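Local coordinates for protein delta-aminolevulinic acid dehydratase (Toxoplasma gondii ME49, PDB 3OBK) that catalyses the condensation of two molecules of 5-aminolevulinate into porphobilinogen, an early step of tetrapyrrole biosynthesis, and forms an octamer, at residues A[263-268]-A[286-291]. Residues are numbered along the deposited sequence; the frame is centred on the assembly and turned at random.
Sequences MLMVKP and PMVAYH. With PBG (3-[5-(aminomethyl)-4-(carboxymethyl)-1H-pyrrol-3-yl]propanoic acid), chain L.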
# COMPACT_ATOMS: atom_id res chain seq x y z
N MET A 263 -1.49 19.16 17.30
CA MET A 263 -0.13 18.72 16.92
C MET A 263 0.30 17.57 17.80
O MET A 263 -0.16 17.45 18.94
CB MET A 263 0.89 19.84 17.08
CG MET A 263 0.55 21.13 16.31
SD MET A 263 1.82 22.42 16.42
CE MET A 263 0.81 23.83 15.93
N LEU A 264 1.19 16.74 17.25
CA LEU A 264 1.76 15.61 17.95
C LEU A 264 3.26 15.75 18.12
O LEU A 264 3.98 16.10 17.18
CB LEU A 264 1.46 14.35 17.20
CG LEU A 264 -0.03 14.11 16.95
CD1 LEU A 264 -0.19 12.90 16.02
CD2 LEU A 264 -0.85 13.97 18.23
N MET A 265 3.72 15.51 19.34
CA MET A 265 5.10 15.64 19.75
C MET A 265 5.69 14.27 20.00
O MET A 265 5.05 13.40 20.62
CB MET A 265 5.14 16.46 21.04
CG MET A 265 6.49 16.48 21.80
SD MET A 265 7.67 17.71 21.23
CE MET A 265 6.89 19.24 21.76
N VAL A 266 6.90 14.04 19.49
CA VAL A 266 7.69 12.86 19.84
C VAL A 266 8.86 13.35 20.64
O VAL A 266 9.51 14.33 20.25
CB VAL A 266 8.26 12.13 18.62
CG1 VAL A 266 9.24 10.96 19.06
CG2 VAL A 266 7.14 11.64 17.73
N LYS A 267 9.14 12.65 21.73
CA LYS A 267 10.16 13.07 22.65
C LYS A 267 10.64 11.86 23.35
O LYS A 267 9.83 11.03 23.76
CB LYS A 267 9.52 13.96 23.67
CG LYS A 267 10.38 14.45 24.83
CD LYS A 267 9.47 15.35 25.62
CE LYS A 267 9.85 15.60 27.03
NZ LYS A 267 8.59 16.08 27.73
N PRO A 268 11.96 11.73 23.53
CA PRO A 268 13.05 12.62 23.09
C PRO A 268 13.27 12.70 21.58
O PRO A 268 12.42 12.29 20.83
CB PRO A 268 14.28 12.03 23.80
CG PRO A 268 13.71 11.27 24.97
CD PRO A 268 12.42 10.73 24.50
N PRO A 286 0.25 18.25 12.26
CA PRO A 286 1.66 18.64 12.33
C PRO A 286 2.47 17.94 13.43
O PRO A 286 1.94 17.60 14.50
CB PRO A 286 1.61 20.15 12.58
CG PRO A 286 0.30 20.56 12.06
CD PRO A 286 -0.65 19.40 12.14
N MET A 287 3.74 17.71 13.13
CA MET A 287 4.64 17.00 14.01
C MET A 287 5.64 17.94 14.65
O MET A 287 6.12 18.85 14.02
CB MET A 287 5.42 15.93 13.23
CG MET A 287 4.62 14.76 12.65
SD MET A 287 3.51 13.94 13.80
CE MET A 287 4.61 13.22 15.00
N VAL A 288 5.93 17.68 15.91
CA VAL A 288 6.93 18.40 16.66
C VAL A 288 7.82 17.39 17.29
O VAL A 288 7.39 16.31 17.66
CB VAL A 288 6.28 19.32 17.76
CG1 VAL A 288 7.27 20.29 18.30
CG2 VAL A 288 5.09 20.08 17.20
N ALA A 289 9.10 17.71 17.38
CA ALA A 289 10.09 16.87 18.05
C ALA A 289 10.77 17.69 19.15
O ALA A 289 10.87 18.89 19.04
CB ALA A 289 11.07 16.36 17.04
N TYR A 290 11.22 17.04 20.22
CA TYR A 290 11.87 17.73 21.33
C TYR A 290 13.32 17.25 21.44
O TYR A 290 13.58 16.08 21.75
CB TYR A 290 11.14 17.45 22.62
CG TYR A 290 11.28 18.51 23.69
CD1 TYR A 290 12.51 18.94 24.16
CD2 TYR A 290 10.15 19.06 24.29
CE1 TYR A 290 12.61 19.92 25.19
CE2 TYR A 290 10.23 20.02 25.29
CZ TYR A 290 11.45 20.45 25.74
OH TYR A 290 11.45 21.40 26.74
N HIS A 291 14.24 18.18 21.18
CA HIS A 291 15.65 18.01 21.42
C HIS A 291 15.90 18.28 22.91
O HIS A 291 16.03 19.45 23.30
CB HIS A 291 16.41 18.99 20.54
CG HIS A 291 17.88 18.74 20.45
ND1 HIS A 291 18.81 19.76 20.45
CD2 HIS A 291 18.59 17.59 20.33
CE1 HIS A 291 20.02 19.25 20.33
NE2 HIS A 291 19.92 17.93 20.25
CHA PBG L . 7.48 17.03 32.60
C1A PBG L . 8.51 17.32 31.57
C2A PBG L . 9.76 16.71 31.45
C3A PBG L . 10.36 17.30 30.35
C4A PBG L . 9.45 18.16 29.79
NA PBG L . 8.35 18.19 30.56
C5A PBG L . 10.43 15.75 32.40
C6A PBG L . 9.87 14.40 32.50
O1A PBG L . 8.68 14.25 32.09
O2A PBG L . 10.52 13.49 33.05
C7A PBG L . 11.74 17.02 29.88
C8A PBG L . 12.31 17.95 28.88
C9A PBG L . 13.76 17.90 28.63
O3A PBG L . 14.29 18.89 28.15
O4A PBG L . 14.51 17.04 29.11
N1 PBG L . 6.24 16.45 32.18
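The carbonyl O of Leu-264 accepts the backbone N-H of Val-288, with N and O 2.8 Å apart. The CA-H of Met-287 leans on the same oxygen. Leu-264 N, Val-266 N and Tyr-290 N give the other three bonds, to Pro-286 O, Val-288 O and Val-266 O. This is the pairing of parallel strands, and the last bond is the longest, at 3.2 Å between Tyr-290 N and Val-266 O.

Met-265 and Val-288 share one face of the sheet, and Lys-267 and Tyr-290 lie beyond them at the C-terminal ends of the strands. Met-265 bends at chi2 (85°) and chi3 (70°), which carries its CE to 3.6 Å from Val-288 CG1. Its SD rests 3.7 Å from Tyr-290 CB and lies at the edge of the ring, a Met-aromatic contact. Lys-267 runs extended alongside Tyr-290, its CG 3.8 Å from Tyr-290 CB. The extended chain brings NZ to 3.1 Å from C4A of the bound product porphobilinogen. Lys-213 NZ lies near Lys-267 NZ and hydrogen-bonds the product, so both amines are part of the product pocket. Tyr-290 CE1 approaches the product's O3A, while its OH is hydrogen-bonded to Tyr-332. On the other face, Met-287 folds back and sets SD and CE against Leu-264 CB, both at 4.0 Å.

The strands belong to the TIM barrel, and helix 273-282 makes the crossover between them. That helix covers Met-287 and Ala-289, whereas Met-265 and Tyr-290 face inward onto Met-91 of strand 89-95. Strand 206-213 pairs with the other edge of 263-267, and strand 328-331 with the other edge of 287-291, all in parallel.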